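Local structure of toll-like receptor 13 (Mus musculus, 4Z0C) at residues 250-255 / 280-285; 302-307 / 327-332; 597-602 / 621-626. The protein recognises and binds bacterial 23S rRNA as an innate immune receptor, signalling through MYD88 and TRAF6 to activate NF-kappa-B. All blocks are in the same frame, centred on the assembly; numbering follows the deposited sequence.

Contact 1: residues 250-255 / 280-285; sequences NLRAMD and KLETLV. With NAG (2-acetamido-2-deoxy-beta-D-glucopyranose), chain F.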
# COMPACT_ATOMS: atom_id res chain seq x y z
N ASN A 250 36.58 -28.78 28.66
CA ASN A 250 36.49 -27.33 28.49
C ASN A 250 35.22 -26.84 27.78
O ASN A 250 35.05 -25.64 27.60
CB ASN A 250 37.74 -26.79 27.78
CG ASN A 250 38.88 -26.53 28.75
OD1 ASN A 250 38.68 -25.96 29.82
ND2 ASN A 250 40.08 -26.96 28.37
N LEU A 251 34.35 -27.75 27.39
CA LEU A 251 33.19 -27.42 26.60
C LEU A 251 32.21 -26.51 27.36
O LEU A 251 31.83 -26.80 28.49
CB LEU A 251 32.50 -28.69 26.10
CG LEU A 251 31.77 -28.50 24.75
CD1 LEU A 251 32.76 -28.31 23.63
CD2 LEU A 251 30.83 -29.66 24.45
N ARG A 252 31.83 -25.39 26.73
CA ARG A 252 30.86 -24.46 27.31
C ARG A 252 29.48 -24.55 26.64
O ARG A 252 28.45 -24.22 27.25
CB ARG A 252 31.37 -23.02 27.21
CG ARG A 252 32.12 -22.51 28.42
CD ARG A 252 33.57 -22.85 28.33
NE ARG A 252 34.35 -22.23 29.39
CZ ARG A 252 35.66 -22.37 29.54
NH1 ARG A 252 36.36 -23.13 28.69
NH2 ARG A 252 36.29 -21.75 30.53
N ALA A 253 29.46 -25.00 25.39
CA ALA A 253 28.24 -24.99 24.61
C ALA A 253 28.20 -26.20 23.69
O ALA A 253 29.23 -26.59 23.12
CB ALA A 253 28.12 -23.67 23.79
N MET A 254 27.02 -26.79 23.56
CA MET A 254 26.83 -27.92 22.67
C MET A 254 25.55 -27.77 21.88
O MET A 254 24.56 -27.21 22.37
CB MET A 254 26.77 -29.23 23.47
CG MET A 254 26.97 -30.45 22.60
SD MET A 254 27.50 -31.89 23.53
CE MET A 254 27.79 -33.04 22.20
N ASP A 255 25.56 -28.30 20.67
CA ASP A 255 24.36 -28.28 19.86
C ASP A 255 24.08 -29.71 19.43
O ASP A 255 24.86 -30.30 18.67
CB ASP A 255 24.53 -27.35 18.63
CG ASP A 255 23.19 -26.97 17.99
OD1 ASP A 255 22.19 -27.72 18.15
OD2 ASP A 255 23.12 -25.93 17.29
N LYS A 280 31.77 -27.53 32.62
CA LYS A 280 31.77 -26.15 32.16
C LYS A 280 30.59 -25.87 31.20
O LYS A 280 30.41 -24.75 30.74
CB LYS A 280 33.10 -25.82 31.50
CG LYS A 280 34.29 -25.75 32.45
CD LYS A 280 34.12 -24.60 33.43
CE LYS A 280 35.26 -23.60 33.32
NZ LYS A 280 35.01 -22.39 34.16
N LEU A 281 29.81 -26.89 30.89
CA LEU A 281 28.71 -26.77 29.95
C LEU A 281 27.66 -25.80 30.48
O LEU A 281 27.15 -25.98 31.58
CB LEU A 281 28.09 -28.13 29.68
CG LEU A 281 26.98 -28.10 28.62
CD1 LEU A 281 27.54 -27.87 27.22
CD2 LEU A 281 26.13 -29.37 28.67
N GLU A 282 27.36 -24.75 29.74
CA GLU A 282 26.32 -23.82 30.19
C GLU A 282 25.27 -23.46 29.12
O GLU A 282 24.20 -22.94 29.43
CB GLU A 282 26.95 -22.58 30.83
CG GLU A 282 27.81 -21.75 29.92
CD GLU A 282 28.75 -20.85 30.72
OE1 GLU A 282 29.05 -21.21 31.89
OE2 GLU A 282 29.19 -19.81 30.19
N THR A 283 25.56 -23.82 27.88
CA THR A 283 24.65 -23.59 26.77
C THR A 283 24.37 -24.89 26.05
O THR A 283 25.29 -25.60 25.62
CB THR A 283 25.23 -22.58 25.77
OG1 THR A 283 25.21 -21.26 26.32
CG2 THR A 283 24.44 -22.59 24.47
N LEU A 284 23.08 -25.22 25.95
CA LEU A 284 22.64 -26.40 25.22
C LEU A 284 21.55 -26.03 24.21
O LEU A 284 20.46 -25.59 24.59
CB LEU A 284 22.15 -27.50 26.17
CG LEU A 284 21.60 -28.73 25.46
CD1 LEU A 284 22.66 -29.38 24.60
CD2 LEU A 284 21.00 -29.73 26.43
N VAL A 285 21.87 -26.20 22.93
CA VAL A 285 20.90 -26.03 21.87
C VAL A 285 20.33 -27.40 21.49
O VAL A 285 21.04 -28.31 21.06
CB VAL A 285 21.52 -25.27 20.68
CG1 VAL A 285 20.48 -25.02 19.59
CG2 VAL A 285 22.07 -23.93 21.16
C1 NAG F . 25.23 -24.94 14.76
C2 NAG F . 24.77 -23.62 15.36
C3 NAG F . 23.44 -23.15 14.77
C4 NAG F . 23.50 -23.22 13.25
C5 NAG F . 23.81 -24.67 12.91
C6 NAG F . 23.69 -25.01 11.44
C7 NAG F . 25.31 -22.97 17.58
C8 NAG F . 25.08 -23.08 19.06
N2 NAG F . 24.64 -23.79 16.79
O3 NAG F . 23.12 -21.85 15.20
O4 NAG F . 22.30 -22.75 12.69
O5 NAG F . 25.13 -24.89 13.34
O6 NAG F . 24.22 -23.93 10.72
O7 NAG F . 26.08 -22.14 17.10
O HOH W 1 32.47 -28.78 30.50

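Contact 2: residues 302-307 / 327-332; sequences CTRLLF and LPSLQK. With NAG (2-acetamido-2-deoxy-beta-D-glucopyranose), chain G.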
# COMPACT_ATOMS: atom_id res chain seq x y z
N CYS A 302 20.69 -33.63 34.94
CA CYS A 302 22.02 -33.89 34.40
C CYS A 302 22.89 -32.67 34.27
O CYS A 302 24.04 -32.77 33.85
CB CYS A 302 21.90 -34.51 33.01
SG CYS A 302 21.36 -36.21 33.02
N THR A 303 22.36 -31.49 34.56
CA THR A 303 23.03 -30.31 34.04
C THR A 303 22.79 -29.01 34.82
O THR A 303 21.89 -28.93 35.64
CB THR A 303 22.67 -30.16 32.56
OG1 THR A 303 23.74 -29.48 31.89
CG2 THR A 303 21.34 -29.43 32.39
N ARG A 304 23.61 -28.00 34.57
CA ARG A 304 23.39 -26.69 35.20
C ARG A 304 23.45 -25.52 34.18
O ARG A 304 24.35 -24.68 34.25
CB ARG A 304 24.41 -26.49 36.32
CG ARG A 304 23.95 -25.58 37.44
CD ARG A 304 25.14 -24.90 38.11
NE ARG A 304 24.73 -23.84 39.03
CZ ARG A 304 24.74 -22.53 38.77
NH1 ARG A 304 25.15 -22.06 37.59
NH2 ARG A 304 24.34 -21.68 39.71
N LEU A 305 22.49 -25.47 33.26
CA LEU A 305 22.54 -24.56 32.12
C LEU A 305 22.21 -23.11 32.44
O LEU A 305 21.40 -22.83 33.32
CB LEU A 305 21.62 -25.04 31.00
CG LEU A 305 21.85 -26.46 30.52
CD1 LEU A 305 20.76 -26.89 29.53
CD2 LEU A 305 23.25 -26.61 29.92
N LEU A 306 22.86 -22.19 31.70
CA LEU A 306 22.50 -20.76 31.68
C LEU A 306 21.55 -20.46 30.52
O LEU A 306 20.62 -19.66 30.65
CB LEU A 306 23.75 -19.89 31.52
CG LEU A 306 24.81 -19.98 32.63
CD1 LEU A 306 25.94 -18.94 32.45
CD2 LEU A 306 24.13 -19.84 33.99
N PHE A 307 21.80 -21.13 29.40
CA PHE A 307 21.04 -20.95 28.18
C PHE A 307 20.61 -22.31 27.64
O PHE A 307 21.45 -23.13 27.28
CB PHE A 307 21.90 -20.20 27.14
CG PHE A 307 21.22 -20.02 25.79
CD1 PHE A 307 19.85 -19.91 25.68
CD2 PHE A 307 21.98 -19.95 24.63
CE1 PHE A 307 19.24 -19.75 24.44
CE2 PHE A 307 21.38 -19.79 23.39
CZ PHE A 307 20.01 -19.69 23.30
N LEU A 327 15.94 -26.43 37.03
CA LEU A 327 16.91 -25.62 36.29
C LEU A 327 16.95 -24.15 36.71
O LEU A 327 16.91 -23.27 35.86
CB LEU A 327 16.63 -25.74 34.79
CG LEU A 327 17.50 -26.76 34.05
CD1 LEU A 327 17.00 -27.05 32.65
CD2 LEU A 327 18.94 -26.26 33.99
N PRO A 328 17.08 -23.88 38.02
CA PRO A 328 17.00 -22.47 38.45
C PRO A 328 18.17 -21.61 37.96
O PRO A 328 18.15 -20.39 38.15
CB PRO A 328 17.06 -22.59 39.98
CG PRO A 328 17.85 -23.83 40.23
CD PRO A 328 17.45 -24.78 39.13
N SER A 329 19.17 -22.22 37.34
CA SER A 329 20.32 -21.47 36.84
C SER A 329 20.02 -20.72 35.54
O SER A 329 20.77 -19.82 35.16
CB SER A 329 21.52 -22.39 36.63
OG SER A 329 21.19 -23.45 35.75
N LEU A 330 18.95 -21.12 34.85
CA LEU A 330 18.60 -20.55 33.54
C LEU A 330 18.54 -19.03 33.48
O LEU A 330 17.82 -18.39 34.26
CB LEU A 330 17.27 -21.11 33.02
CG LEU A 330 17.36 -22.46 32.31
CD1 LEU A 330 15.96 -22.94 31.96
CD2 LEU A 330 18.21 -22.33 31.05
N GLN A 331 19.27 -18.46 32.52
CA GLN A 331 19.17 -17.03 32.25
C GLN A 331 18.30 -16.76 31.02
O GLN A 331 17.50 -15.84 31.02
CB GLN A 331 20.56 -16.41 32.07
CG GLN A 331 21.41 -16.52 33.30
CD GLN A 331 22.83 -15.98 33.12
OE1 GLN A 331 23.31 -15.81 32.00
NE2 GLN A 331 23.51 -15.74 34.23
N LYS A 332 18.47 -17.59 29.99
CA LYS A 332 17.82 -17.39 28.71
C LYS A 332 17.20 -18.70 28.31
O LYS A 332 17.88 -19.73 28.36
CB LYS A 332 18.83 -16.96 27.64
CG LYS A 332 18.18 -16.52 26.31
CD LYS A 332 19.17 -16.32 25.16
CE LYS A 332 20.04 -15.09 25.34
NZ LYS A 332 19.61 -13.98 24.44
C1 NAG G . 21.23 -16.16 40.11
C2 NAG G . 22.13 -17.31 40.59
C3 NAG G . 23.12 -16.83 41.66
C4 NAG G . 23.81 -15.53 41.25
C5 NAG G . 22.79 -14.48 40.78
C6 NAG G . 23.38 -13.11 40.38
C7 NAG G . 21.49 -19.69 40.57
C8 NAG G . 20.47 -20.71 40.98
N2 NAG G . 21.35 -18.45 41.06
O3 NAG G . 24.10 -17.82 41.92
O4 NAG G . 24.56 -15.05 42.35
O5 NAG G . 22.01 -15.04 39.74
O6 NAG G . 24.23 -13.06 39.24
O7 NAG G . 22.39 -20.04 39.82

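Contact 3: residues 597-602 / 621-626; sequences SLFQNL and DMFSSL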
# COMPACT_ATOMS: atom_id res chain seq x y z
N SER A 597 11.74 30.52 -4.24
CA SER A 597 12.58 30.86 -3.10
C SER A 597 12.43 29.91 -1.91
O SER A 597 12.76 30.28 -0.78
CB SER A 597 12.30 32.30 -2.65
OG SER A 597 10.91 32.53 -2.48
N LEU A 598 11.97 28.68 -2.16
CA LEU A 598 11.72 27.69 -1.11
C LEU A 598 12.94 27.35 -0.24
O LEU A 598 12.81 27.16 0.97
CB LEU A 598 11.15 26.41 -1.74
CG LEU A 598 10.69 25.29 -0.80
CD1 LEU A 598 9.47 25.71 -0.00
CD2 LEU A 598 10.40 24.06 -1.62
N PHE A 599 14.12 27.29 -0.86
CA PHE A 599 15.34 26.89 -0.18
C PHE A 599 16.10 28.04 0.50
O PHE A 599 17.23 27.86 0.96
CB PHE A 599 16.30 26.20 -1.15
CG PHE A 599 15.77 24.93 -1.74
CD1 PHE A 599 15.23 23.96 -0.93
CD2 PHE A 599 15.80 24.73 -3.10
CE1 PHE A 599 14.74 22.79 -1.49
CE2 PHE A 599 15.31 23.56 -3.66
CZ PHE A 599 14.78 22.60 -2.85
N GLN A 600 15.50 29.22 0.56
CA GLN A 600 16.22 30.40 1.05
C GLN A 600 16.77 30.32 2.46
O GLN A 600 17.82 30.87 2.75
CB GLN A 600 15.35 31.64 0.94
CG GLN A 600 15.43 32.30 -0.40
CD GLN A 600 14.73 33.64 -0.40
OE1 GLN A 600 13.73 33.84 0.30
NE2 GLN A 600 15.27 34.58 -1.16
N ASN A 601 16.07 29.64 3.35
CA ASN A 601 16.52 29.62 4.74
C ASN A 601 17.39 28.42 5.09
O ASN A 601 17.91 28.32 6.21
CB ASN A 601 15.33 29.72 5.68
CG ASN A 601 15.05 31.14 6.05
OD1 ASN A 601 14.52 31.91 5.25
ND2 ASN A 601 15.42 31.53 7.26
N LEU A 602 17.55 27.51 4.14
CA LEU A 602 18.23 26.27 4.40
C LEU A 602 19.73 26.48 4.26
O LEU A 602 20.39 25.89 3.39
CB LEU A 602 17.72 25.16 3.48
CG LEU A 602 16.21 24.87 3.48
CD1 LEU A 602 15.90 23.63 2.64
CD2 LEU A 602 15.67 24.72 4.91
N ASP A 621 18.24 30.61 -9.73
CA ASP A 621 18.50 31.04 -8.35
C ASP A 621 17.79 30.22 -7.26
O ASP A 621 17.71 30.65 -6.10
CB ASP A 621 18.22 32.54 -8.16
CG ASP A 621 19.31 33.43 -8.75
OD1 ASP A 621 20.51 33.16 -8.52
OD2 ASP A 621 18.97 34.43 -9.43
N MET A 622 17.25 29.06 -7.61
CA MET A 622 16.63 28.21 -6.60
C MET A 622 17.63 27.69 -5.56
O MET A 622 17.31 27.55 -4.39
CB MET A 622 15.89 27.05 -7.26
CG MET A 622 15.24 26.10 -6.28
SD MET A 622 14.10 24.98 -7.09
CE MET A 622 12.61 25.97 -6.98
N PHE A 623 18.86 27.43 -5.99
CA PHE A 623 19.84 26.77 -5.13
C PHE A 623 20.92 27.72 -4.62
O PHE A 623 21.76 27.34 -3.81
CB PHE A 623 20.48 25.61 -5.89
CG PHE A 623 19.46 24.71 -6.58
CD1 PHE A 623 18.59 23.92 -5.84
CD2 PHE A 623 19.40 24.65 -7.97
CE1 PHE A 623 17.68 23.11 -6.48
CE2 PHE A 623 18.47 23.81 -8.60
CZ PHE A 623 17.62 23.05 -7.86
N SER A 624 20.85 28.98 -5.07
CA SER A 624 21.86 30.00 -4.79
C SER A 624 22.02 30.36 -3.32
O SER A 624 22.96 31.06 -2.98
CB SER A 624 21.54 31.28 -5.56
OG SER A 624 21.57 31.04 -6.95
N SER A 625 21.11 29.94 -2.45
CA SER A 625 21.27 30.25 -1.03
C SER A 625 21.98 29.13 -0.30
O SER A 625 22.40 29.29 0.84
CB SER A 625 19.92 30.52 -0.36
OG SER A 625 19.45 31.83 -0.64
N LEU A 626 22.13 27.99 -0.98
CA LEU A 626 22.63 26.79 -0.33
C LEU A 626 24.16 26.82 -0.16
O LEU A 626 24.89 26.17 -0.90
CB LEU A 626 22.16 25.54 -1.08
CG LEU A 626 20.63 25.44 -1.32
CD1 LEU A 626 20.28 24.20 -2.15
CD2 LEU A 626 19.83 25.46 -0.02
O HOH W 2 14.77 28.39 -3.56

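Contact 1: residues 250-255 / 280-285
Ala253, Met254 and Asp255 pair in parallel register with Thr283, Leu284 and Val285, the two short strands running 4.8 Å apart with their directions only 7° from one another. Just before this ladder the carbonyl of Arg252 is shared: its O takes Glu282 N at 2.8 Å and Thr283 N at 3.0 Å. Further back, a water accepts from Lys280 N at 2.6 Å and donates to Leu251 O, carrying the pairing on where the chains no longer bond directly.

Side chains sort onto two faces. With Ala253 go Thr283, Asp255 and Val285; Ala253 CB meets Thr283 CB at 3.7 Å. The other face holds Met254 and Leu284, and there the CB of Met254 sits 4.1 Å from Leu281 CD1, in a hydrophobic layer that helix 268-275 closes through Leu275.

At the C-terminal end Asp255 swings CG opposite its own N (chi1 -163°), which lays the carboxylate obliquely across Val285. OD2 accepts a hydrogen bond from N2 of an N-acetylglucosamine at 2.7 Å along a fairly straight line (161°), while OD1 is bonded to Ser257 OG. The sugar's methyl C8 rests against Val285 CG2. At the other end Arg252 and Lys280 run side by side, NH2 and NZ 3.9 Å apart, and Arg252 NH1 is tethered to Asn250 O.

The pair exemplifies how successive leucine-rich repeats of a Toll-like receptor ectodomain join: backbone bonds form the ladder and leucines and Met254 fill the inside. Its two ends differ chemically. The like charges of Arg252 and Lys280 lie close together, probably at some electrostatic cost, whereas a partner at each oxygen would restrain rotation of the Asp255 carboxylate, one of them the amide of a glycan probably carried by Asn232 on the preceding strand.

Contact 2: residues 302-307 / 327-332
Phe307 and Lys332 lie side by side, the lysine's aliphatic chain drawn over one face of the ring with CD 3.9 Å from the centroid, a CH-pi contact. The Lys332 carbonyl O meets the same ring in its plane, 3.3 Å from Phe307 CD1; placing CG opposite the backbone N (chi1 177°) brings this edge there. The ammonium stands farther out over the same face, NZ 6.0 Å from the centroid, so any cation-pi attraction is weak.

Leu306 and Gln331 also point the same way, beside a doubly used carbonyl: Leu306 O takes Gln331 N on an in-plane lone pair and Lys332 N at 3.1 Å. Ser329 turns OG back to donate to Leu305 O from above the carbonyl plane. Its CB lies over one face of the Arg304 guanidinium, offset toward the rim; Arg304 NH2 comes within 2.6 Å of O7 of the N-acetylglucosamine. On the apolar side, Leu305 CB packs on Leu327 CD2.

These side chains join consecutive leucine-rich repeats at the entry to strands 307-309 and 332-334. Helix 293-302 leads in, with Cys302 disulfide-bonded to Cys272; Leu305 rests on Leu284 of strand 283-285, and Gln331 passes the backbone pairing on to Thr355 and Ser356.

Contact 3: residues 597-602 / 621-626
Phe599 and Phe623 set their rings rim to rim, neither over the other's face, with centroids 5.9 Å apart and planes 24° from parallel. The carbonyl O of Met622 lies at the edge of the Phe599 ring, in its plane, 3.4 Å from CD2, and CG of Met622 lies over one face of the Phe623 ring, offset toward its rim. That methionine therefore wedges against both aromatics: its CG is 3.5 Å from Phe599 CD2, and its SD approaches the same ring obliquely, 5.1 Å from the centroid, as a Met-aromatic contact. Beyond the pair, the Phe623 ring also meets that of Phe632, and Leu594 touches both Phe599 and Met622.

Leu626 supplies the second apolar finger. With CG opposite the carbonyl carbon (chi1 -54°), it brings CD2 against the carbonyl oxygens of both Phe599 and Leu602, and 3.8 Å from Phe599 CB. On the outer side Ser625 CB rests 3.8 Å from Gln600 O. Each segment is folded by type I turns, Phe599 to Leu602 matching Phe623 to Leu626, so equivalent residues of neighbouring repeats come to lie alongside.

The polar link between the segments is a water that accepts from Phe599 N at 3.0 Å and donates to Met622 O at 2.8 Å, thereby joining two backbone groups that do not bond directly. Within 621-626, Asp621 OD1 accepts from Ser624 OG and pairs with Lys648, tying the turn to the following loop. Phenylalanines placed rim to rim in successive repeats recall the phenylalanine spine of leucine-rich repeat solenoids. Chemically, cohesion between the two segments probably rests largely on dispersion between rings, thioether and leucine methyls, with one water partnering Phe599 N and Met622 O.

In the fold
Followed from the N terminus, the three contacts come in series: none nests in or crosses another. Contact 1 closes a 24-residue connection containing helix 268-275, and contact 2, opening at the end of helix 293-302, closes one of 19 residues that includes strand 318-319. The two adjoin, since Glu282 and Leu284 pair on with Leu306 and Phe307, making one continuous run of strands 253-255, 283-285, 307-309 and 332-334. Contact 3 closes 18 residues around strand 607-609. Its centre is about 62 Å from that of contact 1, on the opposite side of the chain's centre, so repeats are joined on both sides, by backbone bonds in contacts 1 and 2 and by loop side chains in contact 3.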